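Local atomic coordinates of putative thiol-disulfide oxidoreductase (PDB entry 4GRF), a protein that probably acts as a thiol-disulfide oxidoreductase of the TlpA-like thioredoxin family, this chain being its thioredoxin domain. Residues F27-A39 with F63-W77. Sequence-based numbering, arbitrary orientation. Where two conformers were deposited one is given.
Sequences FKGKYVLVDFWFA and FTIYGVSTDRREEDW. With SO4 (sulfate ion), chain E.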
loop_
_atom_site.group_PDB
_atom_site.type_symbol
_atom_site.label_atom_id
_atom_site.label_comp_id
_atom_site.label_asym_id
_atom_site.label_seq_id
_atom_site.Cartn_x
_atom_site.Cartn_y
_atom_site.Cartn_z
ATOM N N PHE A 27 -0.060 4.869 10.997
ATOM C CA PHE A 27 -0.431 3.486 11.262
ATOM C C PHE A 27 0.571 2.727 12.118
ATOM O O PHE A 27 0.514 1.487 12.213
ATOM C CB PHE A 27 -0.650 2.769 9.941
ATOM C CG PHE A 27 -1.685 3.440 9.092
ATOM C CD1 PHE A 27 -3.025 3.338 9.415
ATOM C CD2 PHE A 27 -1.311 4.207 7.999
ATOM C CE1 PHE A 27 -3.986 3.982 8.648
ATOM C CE2 PHE A 27 -2.269 4.845 7.224
ATOM C CZ PHE A 27 -3.599 4.740 7.556
ATOM N N LYS A 28 1.481 3.461 12.742
ATOM C CA LYS A 28 2.335 2.869 13.742
ATOM C C LYS A 28 1.472 2.135 14.763
ATOM O O LYS A 28 0.385 2.601 15.150
ATOM C CB LYS A 28 3.193 3.940 14.427
ATOM C CG LYS A 28 4.348 4.452 13.578
ATOM C CD LYS A 28 5.600 3.625 13.791
ATOM C CE LYS A 28 6.746 3.984 12.859
ATOM N NZ LYS A 28 6.890 5.415 12.504
ATOM N N GLY A 29 1.948 0.969 15.177
ATOM C CA GLY A 29 1.172 0.104 16.038
ATOM C C GLY A 29 0.488 -1.031 15.301
ATOM O O GLY A 29 0.085 -2.016 15.916
ATOM N N LYS A 30 0.348 -0.893 13.984
ATOM C CA LYS A 30 -0.251 -1.929 13.158
ATOM C C LYS A 30 0.727 -2.459 12.122
ATOM O O LYS A 30 1.671 -1.781 11.754
ATOM C CB LYS A 30 -1.465 -1.386 12.408
ATOM C CG LYS A 30 -2.608 -1.021 13.319
ATOM C CD LYS A 30 -3.800 -0.539 12.525
ATOM C CE LYS A 30 -4.923 -0.137 13.462
ATOM N NZ LYS A 30 -6.167 0.071 12.680
ATOM N N TYR A 31 0.518 -3.708 11.695
ATOM C CA TYR A 31 1.116 -4.185 10.467
ATOM C C TYR A 31 0.382 -3.483 9.331
ATOM O O TYR A 31 -0.834 -3.348 9.365
ATOM C CB TYR A 31 0.976 -5.700 10.341
ATOM C CG TYR A 31 1.992 -6.440 11.152
ATOM C CD1 TYR A 31 3.268 -6.665 10.665
ATOM C CD2 TYR A 31 1.663 -6.962 12.393
ATOM C CE1 TYR A 31 4.210 -7.365 11.406
ATOM C CE2 TYR A 31 2.597 -7.650 13.141
ATOM C CZ TYR A 31 3.867 -7.839 12.655
ATOM O OH TYR A 31 4.787 -8.524 13.420
ATOM N N VAL A 32 1.143 -3.035 8.334
ATOM C CA VAL A 32 0.575 -2.329 7.206
ATOM C C VAL A 32 1.128 -2.922 5.926
ATOM O O VAL A 32 2.333 -2.953 5.736
ATOM C CB VAL A 32 0.986 -0.840 7.223
ATOM C CG1 VAL A 32 0.182 -0.075 6.170
ATOM C CG2 VAL A 32 0.785 -0.227 8.596
ATOM N N LEU A 33 0.243 -3.369 5.047
ATOM C CA LEU A 33 0.629 -3.682 3.702
ATOM C C LEU A 33 0.594 -2.363 2.957
ATOM O O LEU A 33 -0.426 -1.665 2.964
ATOM C CB LEU A 33 -0.380 -4.645 3.081
ATOM C CG LEU A 33 0.032 -5.680 2.037
ATOM C CD1 LEU A 33 1.179 -6.584 2.487
ATOM C CD2 LEU A 33 -1.189 -6.540 1.752
ATOM N N VAL A 34 1.718 -2.001 2.361
ATOM C CA VAL A 34 1.790 -0.805 1.546
ATOM C C VAL A 34 1.789 -1.229 0.068
ATOM O O VAL A 34 2.640 -2.023 -0.362
ATOM C CB VAL A 34 3.033 0.013 1.887
ATOM C CG1 VAL A 34 3.054 1.307 1.090
ATOM C CG2 VAL A 34 3.060 0.317 3.373
ATOM N N ASP A 35 0.780 -0.758 -0.649
ATOM C CA ASP A 35 0.556 -1.101 -2.047
ATOM C C ASP A 35 0.771 0.123 -2.913
ATOM O O ASP A 35 -0.067 1.022 -2.919
ATOM C CB ASP A 35 -0.884 -1.584 -2.186
ATOM C CG ASP A 35 -1.262 -1.908 -3.591
ATOM O OD1 ASP A 35 -0.346 -2.138 -4.400
ATOM O OD2 ASP A 35 -2.489 -1.914 -3.876
ATOM N N PHE A 36 1.913 0.184 -3.591
ATOM C CA PHE A 36 2.194 1.243 -4.546
ATOM C C PHE A 36 1.645 0.839 -5.919
ATOM O O PHE A 36 1.959 -0.232 -6.452
ATOM C CB PHE A 36 3.693 1.491 -4.689
ATOM C CG PHE A 36 4.401 1.939 -3.423
ATOM C CD1 PHE A 36 4.881 1.014 -2.519
ATOM C CD2 PHE A 36 4.633 3.280 -3.176
ATOM C CE1 PHE A 36 5.561 1.429 -1.372
ATOM C CE2 PHE A 36 5.316 3.690 -2.045
ATOM C CZ PHE A 36 5.761 2.765 -1.144
ATOM N N TRP A 37 0.838 1.718 -6.496
ATOM C CA TRP A 37 0.075 1.373 -7.696
ATOM C C TRP A 37 -0.357 2.612 -8.466
ATOM O O TRP A 37 -0.127 3.742 -8.051
ATOM C CB TRP A 37 -1.157 0.544 -7.307
ATOM C CG TRP A 37 -2.218 1.351 -6.625
ATOM C CD1 TRP A 37 -2.159 1.894 -5.373
ATOM C CD2 TRP A 37 -3.489 1.714 -7.152
ATOM N NE1 TRP A 37 -3.303 2.566 -5.088
ATOM C CE2 TRP A 37 -4.137 2.493 -6.174
ATOM C CE3 TRP A 37 -4.131 1.492 -8.371
ATOM C CZ2 TRP A 37 -5.398 3.023 -6.358
ATOM C CZ3 TRP A 37 -5.382 2.025 -8.553
ATOM C CH2 TRP A 37 -6.009 2.782 -7.547
ATOM N N PHE A 38 -0.986 2.387 -9.617
ATOM C CA PHE A 38 -1.689 3.451 -10.300
ATOM C C PHE A 38 -2.715 2.762 -11.188
ATOM O O PHE A 38 -2.620 1.570 -11.438
ATOM C CB PHE A 38 -0.744 4.336 -11.138
ATOM C CG PHE A 38 0.192 3.561 -12.002
ATOM C CD1 PHE A 38 1.399 3.096 -11.487
ATOM C CD2 PHE A 38 -0.117 3.278 -13.321
ATOM C CE1 PHE A 38 2.272 2.365 -12.279
ATOM C CE2 PHE A 38 0.762 2.554 -14.120
ATOM C CZ PHE A 38 1.956 2.095 -13.592
ATOM N N ALA A 39 -3.708 3.519 -11.629
ATOM C CA ALA A 39 -4.853 2.969 -12.338
ATOM C C ALA A 39 -4.470 2.170 -13.590
ATOM O O ALA A 39 -5.120 1.160 -13.901
ATOM C CB ALA A 39 -5.806 4.103 -12.703
ATOM N N PHE A 63 -3.952 -4.761 11.811
ATOM C CA PHE A 63 -3.508 -4.775 10.421
ATOM C C PHE A 63 -4.332 -3.822 9.580
ATOM O O PHE A 63 -5.551 -3.717 9.732
ATOM C CB PHE A 63 -3.658 -6.166 9.836
ATOM C CG PHE A 63 -3.374 -6.243 8.354
ATOM C CD1 PHE A 63 -2.085 -6.203 7.894
ATOM C CD2 PHE A 63 -4.412 -6.339 7.425
ATOM C CE1 PHE A 63 -1.820 -6.280 6.547
ATOM C CE2 PHE A 63 -4.157 -6.404 6.079
ATOM C CZ PHE A 63 -2.859 -6.376 5.624
ATOM N N THR A 64 -3.670 -3.143 8.651
ATOM C CA THR A 64 -4.403 -2.422 7.623
ATOM C C THR A 64 -3.641 -2.415 6.280
ATOM O O THR A 64 -2.521 -2.913 6.171
ATOM C CB THR A 64 -4.778 -0.992 8.066
ATOM O OG1 THR A 64 -5.745 -0.447 7.160
ATOM C CG2 THR A 64 -3.558 -0.084 8.154
ATOM N N ILE A 65 -4.302 -1.889 5.256
ATOM C CA ILE A 65 -3.660 -1.675 3.966
ATOM C C ILE A 65 -3.644 -0.189 3.691
ATOM O O ILE A 65 -4.649 0.530 3.887
ATOM C CB ILE A 65 -4.381 -2.428 2.821
ATOM C CG1 ILE A 65 -4.451 -3.946 3.133
ATOM C CG2 ILE A 65 -3.700 -2.143 1.483
ATOM C CD1 ILE A 65 -5.205 -4.781 2.106
ATOM N N TYR A 66 -2.477 0.276 3.245
ATOM C CA TYR A 66 -2.243 1.661 2.874
ATOM C C TYR A 66 -1.883 1.682 1.384
ATOM O O TYR A 66 -0.797 1.254 0.964
ATOM C CB TYR A 66 -1.110 2.224 3.733
ATOM C CG TYR A 66 -0.724 3.689 3.540
ATOM C CD1 TYR A 66 -1.630 4.719 3.747
ATOM C CD2 TYR A 66 0.588 4.032 3.250
ATOM C CE1 TYR A 66 -1.251 6.045 3.619
ATOM C CE2 TYR A 66 0.977 5.344 3.112
ATOM C CZ TYR A 66 0.066 6.352 3.307
ATOM O OH TYR A 66 0.470 7.660 3.173
ATOM N N GLY A 67 -2.836 2.118 0.564
ATOM C CA GLY A 67 -2.602 2.185 -0.867
ATOM C C GLY A 67 -2.075 3.547 -1.265
ATOM O O GLY A 67 -2.598 4.587 -0.822
ATOM N N VAL A 68 -1.022 3.532 -2.085
ATOM C CA VAL A 68 -0.300 4.728 -2.477
ATOM C C VAL A 68 -0.242 4.820 -3.980
ATOM O O VAL A 68 0.442 4.024 -4.621
ATOM C CB VAL A 68 1.126 4.722 -1.897
ATOM C CG1 VAL A 68 1.862 6.000 -2.270
ATOM C CG2 VAL A 68 1.084 4.527 -0.396
ATOM N N SER A 69 -1.006 5.758 -4.556
ATOM C CA SER A 69 -1.041 5.906 -6.016
ATOM C C SER A 69 -0.181 7.033 -6.523
ATOM O O SER A 69 -0.086 8.099 -5.905
ATOM C CB SER A 69 -2.471 6.117 -6.522
ATOM O OG SER A 69 -2.492 6.399 -7.915
ATOM N N THR A 70 0.422 6.770 -7.676
ATOM C CA THR A 70 1.204 7.737 -8.413
ATOM C C THR A 70 0.426 8.304 -9.610
ATOM O O THR A 70 0.996 8.942 -10.479
ATOM C CB THR A 70 2.491 7.096 -8.949
ATOM O OG1 THR A 70 2.167 6.035 -9.846
ATOM C CG2 THR A 70 3.353 6.556 -7.824
ATOM N N ASP A 71 -0.871 8.097 -9.643
ATOM C CA ASP A 71 -1.686 8.573 -10.764
ATOM C C ASP A 71 -1.512 10.075 -11.021
ATOM O O ASP A 71 -1.588 10.889 -10.099
ATOM C CB ASP A 71 -3.160 8.284 -10.492
ATOM C CG ASP A 71 -3.580 6.926 -11.001
ATOM O OD1 ASP A 71 -3.580 6.750 -12.232
ATOM O OD2 ASP A 71 -3.918 6.066 -10.172
ATOM N N ARG A 72 -1.291 10.436 -12.293
ATOM C CA ARG A 72 -1.175 11.835 -12.677
ATOM C C ARG A 72 -2.541 12.513 -12.614
ATOM O O ARG A 72 -2.639 13.707 -12.329
ATOM C CB ARG A 72 -0.590 11.965 -14.092
ATOM C CG ARG A 72 0.836 11.437 -14.234
ATOM C CD ARG A 72 1.668 12.286 -15.194
ATOM N NE ARG A 72 0.851 13.162 -16.035
ATOM C CZ ARG A 72 0.812 14.488 -15.921
ATOM N NH1 ARG A 72 1.552 15.104 -15.006
ATOM N NH2 ARG A 72 0.037 15.206 -16.724
ATOM N N ARG A 73 -3.588 11.745 -12.828
ATOM C CA ARG A 73 -4.913 12.302 -12.756
ATOM C C ARG A 73 -5.767 11.726 -11.648
ATOM O O ARG A 73 -6.009 10.555 -11.586
ATOM C CB ARG A 73 -5.622 12.126 -14.080
ATOM C CG ARG A 73 -4.862 12.731 -15.226
ATOM C CD ARG A 73 -5.762 12.969 -16.408
ATOM N NE ARG A 73 -6.193 11.726 -17.018
ATOM C CZ ARG A 73 -7.448 11.461 -17.355
ATOM N NH1 ARG A 73 -8.397 12.366 -17.152
ATOM N NH2 ARG A 73 -7.754 10.297 -17.908
ATOM N N GLU A 74 -6.265 12.612 -10.818
ATOM C CA GLU A 74 -7.109 12.244 -9.713
ATOM C C GLU A 74 -8.340 11.470 -10.178
ATOM O O GLU A 74 -8.764 10.506 -9.533
ATOM C CB GLU A 74 -7.514 13.507 -8.956
ATOM C CG GLU A 74 -8.276 13.277 -7.676
ATOM C CD GLU A 74 -8.517 14.580 -6.940
ATOM O OE1 GLU A 74 -9.690 14.889 -6.644
ATOM O OE2 GLU A 74 -7.528 15.300 -6.682
ATOM N N GLU A 75 -8.899 11.848 -11.325
ATOM C CA GLU A 75 -10.086 11.179 -11.843
ATOM C C GLU A 75 -9.821 9.701 -12.125
ATOM O O GLU A 75 -10.657 8.859 -11.842
ATOM C CB GLU A 75 -10.586 11.875 -13.117
ATOM C CG GLU A 75 -9.495 12.214 -14.122
ATOM C CD GLU A 75 -9.983 13.141 -15.224
ATOM O OE1 GLU A 75 -9.614 14.338 -15.204
ATOM O OE2 GLU A 75 -10.740 12.676 -16.104
ATOM N N ASP A 76 -8.649 9.403 -12.694
ATOM C CA ASP A 76 -8.274 8.024 -13.026
ATOM C C ASP A 76 -8.152 7.171 -11.761
ATOM O O ASP A 76 -8.591 6.012 -11.725
ATOM C CB ASP A 76 -6.938 7.955 -13.781
ATOM C CG ASP A 76 -6.990 8.558 -15.170
ATOM O OD1 ASP A 76 -8.086 8.695 -15.745
ATOM O OD2 ASP A 76 -5.896 8.875 -15.689
ATOM N N TRP A 77 -7.536 7.757 -10.740
ATOM C CA TRP A 77 -7.376 7.128 -9.431
ATOM C C TRP A 77 -8.728 6.783 -8.799
ATOM O O TRP A 77 -8.967 5.645 -8.382
ATOM C CB TRP A 77 -6.582 8.084 -8.550
ATOM C CG TRP A 77 -6.418 7.714 -7.135
ATOM C CD1 TRP A 77 -5.796 6.592 -6.645
ATOM C CD2 TRP A 77 -6.833 8.478 -5.984
ATOM N NE1 TRP A 77 -5.814 6.610 -5.276
ATOM C CE2 TRP A 77 -6.434 7.756 -4.841
ATOM C CE3 TRP A 77 -7.491 9.703 -5.810
ATOM C CZ2 TRP A 77 -6.689 8.205 -3.545
ATOM C CZ3 TRP A 77 -7.735 10.155 -4.509
ATOM C CH2 TRP A 77 -7.340 9.398 -3.398
HETATM S S SO4 E . -8.437 1.023 9.084
HETATM O O1 SO4 E . -8.738 0.685 10.494
HETATM O O2 SO4 E . -8.034 -0.220 8.369
HETATM O O3 SO4 E . -9.639 1.600 8.435
HETATM O O4 SO4 E . -7.352 2.039 9.058
HETATM O O HOH W 1 -7.439 -1.812 10.653
HETATM O O HOH W 2 -4.200 5.008 -3.512
#
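Tyr31 to Trp37 pairs in parallel with Phe63 to Ser69, Tyr31 opposite Phe63. These are inner neighbours in the central sheet of the thioredoxin fold, joined by a helical beta-alpha-beta crossover that carries the Cys41-Cys44 disulfide. Seven backbone hydrogen bonds run from Thr64 N to Tyr31 O at one end to Thr70 N to Trp37 O at the other.

Apolar side chains pack on both faces. On one, Val32 CG1 sits 3.6 Å from Tyr66 CB, and Phe27 CE2 lies 3.5 Å from Tyr66 CD1 with the ring planes at 53°. Tyr66 OH bonds to Val22 O. On the other, Leu33 CB meets Phe63 CZ at 4.0 Å, where helix 129-140 packs against both residues. Trp37 has CG between its backbone N and carbonyl carbon (chi1 72°), which turns the indole toward strand 63-69 and brings one face over Ser69 CB in a CH-pi contact. Trp37 CZ2 touches Trp77 CD1 at 3.6 Å, and one water accepts from both indole NE1 atoms.

Polar side chains act at the ends. Thr64 OG1 donates to a sulfate, probably from the crystallisation liquor. Beyond the strands, Ser69 OG accepts from Asp71 N in an ST turn. Asp71 OD2 takes two bonds: Ser69 OG on its anti side at 2.7 Å, and Ala39 N on its syn side at 2.9 Å.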